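Local coordinates for protein DNA replication initiator (Cdc21/Cdc54) (Methanothermobacter thermautotrophicus, PDB 1LTL) that probably works as an ATP-driven helicase that binds single-stranded DNA during replication, this chain being its zinc-containing N-terminal part, at residues R42-D47 and V87-R92; R92-S97 and G241-F246; R121-I126 and Q180-Q185. One frame throughout, in Å; residues are numbered along the deposited sequence.

Interactions 1 and 2 touch and share Arg-92 on strand 90-94. Interaction 1 pairs that strand with strand 43-47 inside the helical N-terminal domain, and interaction 2 rests its last residues on the end of strand 234-243 in the OB domain. Both are partly buried. Interaction 3 is a surface contact within the OB domain, its centre about 18 Å from that of interaction 2. Chemistry follows place: interaction 1 has a parallel ladder with an aliphatic face toward helices and a polar, charged face toward the OB domain, interaction 2 relies on an arginine, a tyrosine ring and a backbone carbonyl, and interaction 3 combines an antiparallel ladder with polar side chains. Interactions 2 and 3 both reach the same large sheet.

Interaction 1 of 3, residues R42-D47 and V87-R92; sequences RSIEVD and VDLNIR
Ser-43, Ile-44 and Glu-45 pair with Asn-90, Ile-91 and Arg-92 as neighbouring parallel strands, their axes 4.7 Å apart and running within 24° of each other. The backbone bonds alternate as parallel pairing requires. Ile-44 N reaches Asn-90 O at 2.9 Å, and Ile-44 O in turn receives a weak bond from Arg-92 N. Val-46 N then binds Arg-92 O, also at 2.9 Å.

Polar side chains line one face. Arg-92 runs extended from CG to NE, with CG beside its own backbone N (chi1 -55°), which carries the guanidinium back along the strand to Ser-43. There NE donates to Ser-43 OG at 2.9 Å, the hydroxyl lying at the guanidinium edge and in its plane, while CB of Asn-90 sits over one face, toward the rim. Serine suits the place, being short enough to stand beside the arginine and able to bond a second partner, Asp-207, which lies outside both segments. Asp-207 also forms a salt bridge with Arg-92 NH2, so hydroxyl and guanidinium share one acid, and NH1 is left for the backbone carbonyl of Asn-242. Arg-42 turns its end away from the pair, to Asp-206.

Aliphatic groups fill the other face. Ile-44 and Leu-89 pack together, their side chains crossing at about a right angle. Farther along, Val-46 CG2 meets Ile-91 CG2 at 4.2 Å. Branched residues suit a strand whose inner side is covered by helices 25-37 and 66-77, where Ala-34, Ala-73 and Ile-77 receive them.

Because the chain passes through helices 48-54, 58-64 and 66-77 between these two parallel strands, the pair forms a beta-alpha-beta crossover in the MCM N-terminal domain.

Interaction 2 of 3, residues R92-S97 and G241-F246; sequences RFSGIS and GNYTEF
Arg-92 and Tyr-243 bring the two backbones nearest, their CA atoms 5.5 Å apart, where strands 92-94 and 241-243 cross at 59°. At such an angle the strands do not run on as partners in one ladder, and side chains make most of the contact.

Arg-92 lays its aliphatic stem against the backbone of Asn-242, with CG 3.3 Å from Asn-242 O, and brings the edge of its guanidinium to the same carbonyl. NH1 donates to Asn-242 O at 2.7 Å with an N-H...O angle of 157°, and the oxygen lies close to the guanidinium plane. A long side chain with several donors is suited to this, because it can serve this carbonyl while its other nitrogens remain with Ser-43 and Asp-207.

The receiving backbone is irregular: Asn-242 and Tyr-243 both face Thr-221 in a classic beta bulge on the last strand of the OB domain, and against it the N-terminal domain leans.

Tyr-243 points toward strand 90-94, its ring carried out with CG anti to the backbone N (chi1 175°). The ring lies obliquely against the strand, CD2 being 3.1 Å from Phe-93 O and CE2 3.4 Å from Ser-94 CB. The small serine lets this broad ring come close to the backbone, and Glu-45 touches the tyrosine as well. Phe-93, alternating with Arg-92 before it, points away from 241-246 and buries its ring among Val-46, Leu-51 and Ile-70. Just beyond, Gly-95 turns the chain at a positive phi, a conformation that comes easily to a residue without CB.

Interaction 3 of 3, residues R121-I126 and Q180-Q185; sequences RKTDEI and QTLKLQ
Asp-124 and Gln-180 meet at the firmer end of this antiparallel pairing. The glutamine leaves its strand with CG anti to the backbone N (chi1 175°) and stays extended, so that NE2 reaches Asp-124 O at 3.0 Å, nearly in line with the C=O bond but tilted 26° from the amide plane. OE1 of the same amide accepts from Asp-210 N, which fixes its rotation, and Ile-126 CG1 lies 3.8 Å from Gln-180 CD. Shortening Gln-180 to an alanine would probably leave Asp-124 O and Asp-210 N without this shared mate and open a gap beside Ile-126. The backbones are equally close: Asp-124 N binds Thr-181 O at 2.8 Å, Lys-183 N binds Lys-122 O at 2.9 Å, and Arg-121 N binds Lys-183 O. Between these bonds Thr-123 and Leu-182 form a non-hydrogen-bonded pair, the threonine OG1 lying 3.8 Å from the leucine CB.

The solvent side is looser and carries charge, as suits long side chains that can be hydrated. Lys-122 NZ forms a salt bridge with Asp-124 OD1 at 3.5 Å, within its own segment. Arg-121 bends at chi3, and Arg-121 NE is hydrogen-bonded to Gln-199 OE1. Lys-183 curls away to Thr-201, and Ile-126 packs on Arg-106 of a second subunit.

Beneath this layer Leu-182 packs on Val-120 and Val-202. Backbone bonds also join Leu-182 to Val-202, and with the pairing described above they place strand 175-185 between strand 113-137 and strand 199-205 in the OB-domain sheet.

Interaction 1 of 3, residues R42-D47 and V87-R92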
loop_
_atom_site.group_PDB
_atom_site.type_symbol
_atom_site.label_atom_id
_atom_site.label_comp_id
_atom_site.label_asym_id
_atom_site.label_seq_id
_atom_site.Cartn_x
_atom_site.Cartn_y
_atom_site.Cartn_z
ATOM N N ARG A 42 -20.872 -34.502 -32.863
ATOM C CA ARG A 42 -20.353 -33.147 -32.634
ATOM C C ARG A 42 -20.696 -32.132 -33.735
ATOM O O ARG A 42 -20.997 -30.977 -33.439
ATOM C CB ARG A 42 -18.832 -33.190 -32.482
ATOM C CG ARG A 42 -18.328 -34.200 -31.494
ATOM C CD ARG A 42 -16.836 -34.300 -31.608
ATOM N NE ARG A 42 -16.352 -35.509 -30.978
ATOM C CZ ARG A 42 -15.104 -35.956 -31.067
ATOM N NH1 ARG A 42 -14.194 -35.287 -31.769
ATOM N NH2 ARG A 42 -14.769 -37.088 -30.452
ATOM N N SER A 43 -20.641 -32.566 -34.994
ATOM C CA SER A 43 -20.920 -31.698 -36.139
ATOM C C SER A 43 -22.331 -31.781 -36.718
ATOM O O SER A 43 -23.032 -32.765 -36.542
ATOM C CB SER A 43 -19.928 -31.996 -37.259
ATOM O OG SER A 43 -18.606 -31.867 -36.799
ATOM N N ILE A 44 -22.723 -30.737 -37.434
ATOM C CA ILE A 44 -24.028 -30.650 -38.072
ATOM C C ILE A 44 -23.773 -29.788 -39.279
ATOM O O ILE A 44 -23.678 -28.573 -39.162
ATOM C CB ILE A 44 -25.036 -29.932 -37.179
ATOM C CG1 ILE A 44 -25.341 -30.804 -35.960
ATOM C CG2 ILE A 44 -26.289 -29.564 -37.973
ATOM C CD1 ILE A 44 -26.316 -30.175 -34.979
ATOM N N GLU A 45 -23.661 -30.409 -40.440
ATOM C CA GLU A 45 -23.374 -29.679 -41.671
ATOM C C GLU A 45 -24.542 -28.905 -42.302
ATOM O O GLU A 45 -25.639 -29.425 -42.376
ATOM C CB GLU A 45 -22.834 -30.677 -42.661
ATOM C CG GLU A 45 -22.550 -30.131 -43.990
ATOM C CD GLU A 45 -22.015 -31.215 -44.864
ATOM O OE1 GLU A 45 -21.050 -31.898 -44.428
ATOM O OE2 GLU A 45 -22.559 -31.390 -45.978
ATOM N N VAL A 46 -24.320 -27.671 -42.753
ATOM C CA VAL A 46 -25.406 -26.915 -43.391
ATOM C C VAL A 46 -24.973 -26.310 -44.718
ATOM O O VAL A 46 -23.901 -25.723 -44.821
ATOM C CB VAL A 46 -25.975 -25.783 -42.492
ATOM C CG1 VAL A 46 -26.355 -26.342 -41.144
ATOM C CG2 VAL A 46 -24.989 -24.661 -42.361
ATOM N N ASP A 47 -25.807 -26.459 -45.739
ATOM C CA ASP A 47 -25.473 -25.929 -47.051
ATOM C C ASP A 47 -25.697 -24.427 -47.130
ATOM O O ASP A 47 -26.799 -23.934 -46.899
ATOM C CB ASP A 47 -26.298 -26.618 -48.131
ATOM C CG ASP A 47 -25.788 -26.315 -49.518
ATOM O OD1 ASP A 47 -25.818 -25.133 -49.927
ATOM O OD2 ASP A 47 -25.345 -27.262 -50.199
ATOM N N VAL A 87 -25.071 -30.044 -25.219
ATOM C CA VAL A 87 -24.478 -30.370 -26.518
ATOM C C VAL A 87 -23.871 -29.197 -27.285
ATOM O O VAL A 87 -24.573 -28.342 -27.838
ATOM C CB VAL A 87 -25.498 -31.069 -27.446
ATOM C CG1 VAL A 87 -24.784 -31.651 -28.649
ATOM C CG2 VAL A 87 -26.214 -32.168 -26.695
ATOM N N ASP A 88 -22.548 -29.164 -27.307
ATOM C CA ASP A 88 -21.824 -28.127 -28.016
ATOM C C ASP A 88 -21.597 -28.697 -29.428
ATOM O O ASP A 88 -20.617 -29.395 -29.677
ATOM C CB ASP A 88 -20.478 -27.853 -27.308
ATOM C CG ASP A 88 -20.627 -27.603 -25.796
ATOM O OD1 ASP A 88 -21.331 -26.640 -25.409
ATOM O OD2 ASP A 88 -20.029 -28.371 -25.002
ATOM N N LEU A 89 -22.518 -28.429 -30.344
ATOM C CA LEU A 89 -22.372 -28.943 -31.694
ATOM C C LEU A 89 -21.583 -28.002 -32.579
ATOM O O LEU A 89 -21.560 -26.796 -32.361
ATOM C CB LEU A 89 -23.736 -29.199 -32.316
ATOM C CG LEU A 89 -24.302 -30.550 -31.906
ATOM C CD1 LEU A 89 -25.813 -30.475 -31.854
ATOM C CD2 LEU A 89 -23.836 -31.616 -32.868
ATOM N N ASN A 90 -20.928 -28.558 -33.584
ATOM C CA ASN A 90 -20.155 -27.746 -34.488
ATOM C C ASN A 90 -20.931 -27.520 -35.752
ATOM O O ASN A 90 -21.216 -28.466 -36.473
ATOM C CB ASN A 90 -18.859 -28.445 -34.848
ATOM C CG ASN A 90 -17.946 -28.597 -33.677
ATOM O OD1 ASN A 90 -17.104 -29.487 -33.661
ATOM N ND2 ASN A 90 -18.088 -27.720 -32.689
ATOM N N ILE A 91 -21.284 -26.274 -36.033
ATOM C CA ILE A 91 -21.993 -25.997 -37.265
ATOM C C ILE A 91 -20.945 -25.821 -38.364
ATOM O O ILE A 91 -20.079 -24.970 -38.259
ATOM C CB ILE A 91 -22.821 -24.712 -37.179
ATOM C CG1 ILE A 91 -23.961 -24.860 -36.180
ATOM C CG2 ILE A 91 -23.429 -24.431 -38.522
ATOM C CD1 ILE A 91 -23.546 -24.868 -34.745
ATOM N N ARG A 92 -21.002 -26.630 -39.410
ATOM C CA ARG A 92 -20.028 -26.479 -40.478
ATOM C C ARG A 92 -20.713 -26.174 -41.804
ATOM O O ARG A 92 -21.503 -26.978 -42.286
ATOM C CB ARG A 92 -19.198 -27.745 -40.625
ATOM C CG ARG A 92 -18.544 -28.148 -39.353
ATOM C CD ARG A 92 -17.586 -29.291 -39.544
ATOM N NE ARG A 92 -17.144 -29.750 -38.231
ATOM C CZ ARG A 92 -16.219 -29.145 -37.499
ATOM N NH1 ARG A 92 -15.624 -28.058 -37.964
ATOM N NH2 ARG A 92 -15.913 -29.612 -36.294
#

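Interaction 2 of 3, residues R92-S97 and G241-F246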
loop_
_atom_site.group_PDB
_atom_site.type_symbol
_atom_site.label_atom_id
_atom_site.label_comp_id
_atom_site.label_asym_id
_atom_site.label_seq_id
_atom_site.Cartn_x
_atom_site.Cartn_y
_atom_site.Cartn_z
ATOM N N ARG A 92 -21.002 -26.630 -39.410
ATOM C CA ARG A 92 -20.028 -26.479 -40.478
ATOM C C ARG A 92 -20.713 -26.174 -41.804
ATOM O O ARG A 92 -21.503 -26.978 -42.286
ATOM C CB ARG A 92 -19.198 -27.745 -40.625
ATOM C CG ARG A 92 -18.544 -28.148 -39.353
ATOM C CD ARG A 92 -17.586 -29.291 -39.544
ATOM N NE ARG A 92 -17.144 -29.750 -38.231
ATOM C CZ ARG A 92 -16.219 -29.145 -37.499
ATOM N NH1 ARG A 92 -15.624 -28.058 -37.964
ATOM N NH2 ARG A 92 -15.913 -29.612 -36.294
ATOM N N PHE A 93 -20.406 -25.027 -42.408
ATOM C CA PHE A 93 -21.026 -24.661 -43.675
ATOM C C PHE A 93 -20.346 -25.214 -44.894
ATOM O O PHE A 93 -19.127 -25.211 -44.989
ATOM C CB PHE A 93 -21.091 -23.162 -43.794
ATOM C CG PHE A 93 -21.741 -22.531 -42.642
ATOM C CD1 PHE A 93 -21.132 -22.551 -41.406
ATOM C CD2 PHE A 93 -22.997 -21.976 -42.763
ATOM C CE1 PHE A 93 -21.770 -22.026 -40.300
ATOM C CE2 PHE A 93 -23.654 -21.443 -41.658
ATOM C CZ PHE A 93 -23.039 -21.469 -40.426
ATOM N N SER A 94 -21.145 -25.694 -45.839
ATOM C CA SER A 94 -20.590 -26.237 -47.070
ATOM C C SER A 94 -20.951 -25.386 -48.291
ATOM O O SER A 94 -22.007 -24.761 -48.334
ATOM C CB SER A 94 -21.077 -27.663 -47.282
ATOM O OG SER A 94 -20.467 -28.219 -48.438
ATOM N N GLY A 95 -20.060 -25.377 -49.280
ATOM C CA GLY A 95 -20.293 -24.595 -50.476
ATOM C C GLY A 95 -20.323 -23.103 -50.188
ATOM O O GLY A 95 -21.388 -22.472 -50.137
ATOM N N ILE A 96 -19.145 -22.531 -49.985
ATOM C CA ILE A 96 -19.051 -21.111 -49.710
ATOM C C ILE A 96 -18.567 -20.415 -50.963
ATOM O O ILE A 96 -17.541 -20.781 -51.540
ATOM C CB ILE A 96 -18.096 -20.837 -48.518
ATOM C CG1 ILE A 96 -18.756 -21.318 -47.231
ATOM C CG2 ILE A 96 -17.812 -19.344 -48.377
ATOM C CD1 ILE A 96 -20.012 -20.559 -46.880
ATOM N N SER A 97 -19.336 -19.422 -51.391
ATOM C CA SER A 97 -19.031 -18.654 -52.594
ATOM C C SER A 97 -17.799 -17.766 -52.432
ATOM O O SER A 97 -17.063 -17.518 -53.398
ATOM C CB SER A 97 -20.238 -17.793 -52.959
ATOM O OG SER A 97 -20.684 -17.077 -51.820
ATOM N N GLY A 241 -9.811 -23.788 -39.673
ATOM C CA GLY A 241 -10.716 -24.617 -40.445
ATOM C C GLY A 241 -12.093 -24.846 -39.872
ATOM O O GLY A 241 -12.237 -25.126 -38.685
ATOM N N ASN A 242 -13.109 -24.715 -40.724
ATOM C CA ASN A 242 -14.485 -24.947 -40.327
ATOM C C ASN A 242 -15.019 -26.142 -41.068
ATOM O O ASN A 242 -15.619 -27.026 -40.485
ATOM C CB ASN A 242 -15.390 -23.784 -40.677
ATOM C CG ASN A 242 -16.857 -24.111 -40.428
ATOM O OD1 ASN A 242 -17.422 -23.762 -39.386
ATOM N ND2 ASN A 242 -17.473 -24.803 -41.376
ATOM N N TYR A 243 -14.809 -26.152 -42.373
ATOM C CA TYR A 243 -15.308 -27.234 -43.194
ATOM C C TYR A 243 -14.277 -27.582 -44.247
ATOM O O TYR A 243 -13.590 -26.709 -44.767
ATOM C CB TYR A 243 -16.645 -26.806 -43.842
ATOM C CG TYR A 243 -17.228 -27.800 -44.827
ATOM C CD1 TYR A 243 -17.574 -29.091 -44.424
ATOM C CD2 TYR A 243 -17.357 -27.476 -46.179
ATOM C CE1 TYR A 243 -18.021 -30.041 -45.343
ATOM C CE2 TYR A 243 -17.802 -28.420 -47.109
ATOM C CZ TYR A 243 -18.128 -29.704 -46.686
ATOM O OH TYR A 243 -18.505 -30.673 -47.598
ATOM N N THR A 244 -14.157 -28.869 -44.537
ATOM C CA THR A 244 -13.218 -29.331 -45.536
ATOM C C THR A 244 -13.936 -30.118 -46.609
ATOM O O THR A 244 -14.932 -30.795 -46.347
ATOM C CB THR A 244 -12.126 -30.204 -44.920
ATOM O OG1 THR A 244 -11.050 -29.371 -44.485
ATOM C CG2 THR A 244 -11.604 -31.208 -45.929
ATOM N N GLU A 245 -13.408 -30.027 -47.822
ATOM C CA GLU A 245 -13.980 -30.697 -48.977
ATOM C C GLU A 245 -12.881 -31.004 -49.987
ATOM O O GLU A 245 -11.921 -30.249 -50.133
ATOM C CB GLU A 245 -15.018 -29.778 -49.614
ATOM C CG GLU A 245 -15.728 -30.359 -50.819
ATOM C CD GLU A 245 -16.547 -29.309 -51.581
ATOM O OE1 GLU A 245 -17.374 -28.607 -50.945
ATOM O OE2 GLU A 245 -16.372 -29.196 -52.823
ATOM N N PHE A 246 -13.015 -32.117 -50.688
ATOM C CA PHE A 246 -12.011 -32.446 -51.675
ATOM C C PHE A 246 -12.422 -31.931 -53.048
ATOM O O PHE A 246 -13.605 -31.716 -53.323
ATOM C CB PHE A 246 -11.783 -33.944 -51.714
ATOM C CG PHE A 246 -11.258 -34.500 -50.432
ATOM C CD1 PHE A 246 -12.118 -34.792 -49.383
ATOM C CD2 PHE A 246 -9.901 -34.741 -50.276
ATOM C CE1 PHE A 246 -11.627 -35.322 -48.195
ATOM C CE2 PHE A 246 -9.401 -35.270 -49.092
ATOM C CZ PHE A 246 -10.263 -35.562 -48.051
#

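Interaction 3 of 3, residues R121-I126 and Q180-Q185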
loop_
_atom_site.group_PDB
_atom_site.type_symbol
_atom_site.label_atom_id
_atom_site.label_comp_id
_atom_site.label_asym_id
_atom_site.label_seq_id
_atom_site.Cartn_x
_atom_site.Cartn_y
_atom_site.Cartn_z
ATOM N N ARG A 121 0.308 -30.051 -47.620
ATOM C CA ARG A 121 1.703 -30.420 -47.688
ATOM C C ARG A 121 2.146 -31.179 -46.446
ATOM O O ARG A 121 2.200 -32.401 -46.457
ATOM C CB ARG A 121 2.558 -29.173 -47.880
ATOM C CG ARG A 121 4.038 -29.435 -48.124
ATOM C CD ARG A 121 4.912 -28.244 -47.663
ATOM N NE ARG A 121 4.650 -26.988 -48.385
ATOM C CZ ARG A 121 5.058 -26.709 -49.628
ATOM N NH1 ARG A 121 5.764 -27.599 -50.319
ATOM N NH2 ARG A 121 4.766 -25.529 -50.176
ATOM N N LYS A 122 2.453 -30.469 -45.368
ATOM C CA LYS A 122 2.912 -31.118 -44.138
ATOM C C LYS A 122 1.855 -31.184 -43.053
ATOM O O LYS A 122 1.144 -30.209 -42.815
ATOM C CB LYS A 122 4.147 -30.395 -43.590
ATOM C CG LYS A 122 4.623 -30.926 -42.250
ATOM C CD LYS A 122 5.772 -30.110 -41.671
ATOM C CE LYS A 122 5.989 -30.440 -40.187
ATOM N NZ LYS A 122 6.783 -29.399 -39.444
ATOM N N THR A 123 1.771 -32.331 -42.384
ATOM C CA THR A 123 0.798 -32.527 -41.309
ATOM C C THR A 123 1.441 -32.745 -39.937
ATOM O O THR A 123 2.327 -33.580 -39.784
ATOM C CB THR A 123 -0.127 -33.704 -41.636
ATOM O OG1 THR A 123 -1.203 -33.239 -42.457
ATOM C CG2 THR A 123 -0.682 -34.325 -40.375
ATOM N N ASP A 124 0.987 -31.997 -38.937
ATOM C CA ASP A 124 1.545 -32.119 -37.592
ATOM C C ASP A 124 0.780 -33.065 -36.674
ATOM O O ASP A 124 -0.355 -33.444 -36.947
ATOM C CB ASP A 124 1.645 -30.746 -36.916
ATOM C CG ASP A 124 2.526 -29.772 -37.685
ATOM O OD1 ASP A 124 3.724 -30.069 -37.903
ATOM O OD2 ASP A 124 2.016 -28.699 -38.068
ATOM N N GLU A 125 1.427 -33.423 -35.570
ATOM C CA GLU A 125 0.878 -34.320 -34.560
ATOM C C GLU A 125 -0.370 -33.721 -33.922
ATOM O O GLU A 125 -0.486 -32.507 -33.779
ATOM C CB GLU A 125 1.944 -34.569 -33.483
ATOM C CG GLU A 125 1.535 -35.511 -32.335
ATOM C CD GLU A 125 1.589 -37.000 -32.709
ATOM O OE1 GLU A 125 2.706 -37.511 -32.996
ATOM O OE2 GLU A 125 0.510 -37.654 -32.712
ATOM N N ILE A 126 -1.306 -34.578 -33.548
ATOM C CA ILE A 126 -2.514 -34.100 -32.910
ATOM C C ILE A 126 -2.218 -33.906 -31.419
ATOM O O ILE A 126 -1.680 -34.803 -30.782
ATOM C CB ILE A 126 -3.657 -35.110 -33.067
ATOM C CG1 ILE A 126 -3.905 -35.392 -34.554
ATOM C CG2 ILE A 126 -4.890 -34.611 -32.354
ATOM C CD1 ILE A 126 -2.883 -36.392 -35.174
ATOM N N GLN A 180 -5.087 -29.714 -34.389
ATOM C CA GLN A 180 -4.048 -30.168 -35.293
ATOM C C GLN A 180 -3.666 -29.122 -36.304
ATOM O O GLN A 180 -4.501 -28.331 -36.741
ATOM C CB GLN A 180 -4.482 -31.422 -36.017
ATOM C CG GLN A 180 -3.502 -31.862 -37.057
ATOM C CD GLN A 180 -3.941 -33.145 -37.677
ATOM O OE1 GLN A 180 -5.130 -33.470 -37.662
ATOM N NE2 GLN A 180 -2.999 -33.891 -38.234
ATOM N N THR A 181 -2.399 -29.141 -36.692
ATOM C CA THR A 181 -1.882 -28.160 -37.621
ATOM C C THR A 181 -1.381 -28.730 -38.927
ATOM O O THR A 181 -0.761 -29.789 -38.951
ATOM C CB THR A 181 -0.731 -27.417 -36.967
ATOM O OG1 THR A 181 -1.261 -26.403 -36.121
ATOM C CG2 THR A 181 0.159 -26.784 -37.990
ATOM N N LEU A 182 -1.639 -28.041 -40.029
ATOM C CA LEU A 182 -1.100 -28.520 -41.295
ATOM C C LEU A 182 -0.868 -27.351 -42.204
ATOM O O LEU A 182 -1.452 -26.292 -42.011
ATOM C CB LEU A 182 -2.027 -29.540 -41.946
ATOM C CG LEU A 182 -3.206 -29.097 -42.796
ATOM C CD1 LEU A 182 -4.028 -30.340 -43.101
ATOM C CD2 LEU A 182 -4.061 -28.095 -42.076
ATOM N N LYS A 183 0.030 -27.548 -43.164
ATOM C CA LYS A 183 0.386 -26.537 -44.155
ATOM C C LYS A 183 -0.406 -26.766 -45.436
ATOM O O LYS A 183 -0.443 -27.875 -45.958
ATOM C CB LYS A 183 1.880 -26.607 -44.487
ATOM C CG LYS A 183 2.767 -25.796 -43.575
ATOM C CD LYS A 183 2.303 -24.344 -43.548
ATOM C CE LYS A 183 3.149 -23.483 -42.616
ATOM N NZ LYS A 183 3.014 -23.940 -41.209
ATOM N N LEU A 184 -1.034 -25.712 -45.931
ATOM C CA LEU A 184 -1.813 -25.788 -47.148
ATOM C C LEU A 184 -1.079 -25.007 -48.224
ATOM O O LEU A 184 -0.896 -23.805 -48.093
ATOM C CB LEU A 184 -3.187 -25.170 -46.929
ATOM C CG LEU A 184 -4.065 -25.193 -48.170
ATOM C CD1 LEU A 184 -4.370 -26.637 -48.544
ATOM C CD2 LEU A 184 -5.345 -24.402 -47.923
ATOM N N GLN A 185 -0.669 -25.685 -49.290
ATOM C CA GLN A 185 0.067 -25.051 -50.387
ATOM C C GLN A 185 -0.869 -24.647 -51.505
ATOM O O GLN A 185 -1.834 -25.353 -51.801
ATOM C CB GLN A 185 1.098 -26.027 -50.924
ATOM C CG GLN A 185 1.869 -25.556 -52.116
ATOM C CD GLN A 185 2.673 -26.690 -52.719
ATOM O OE1 GLN A 185 2.137 -27.518 -53.470
ATOM N NE2 GLN A 185 3.960 -26.761 -52.367
#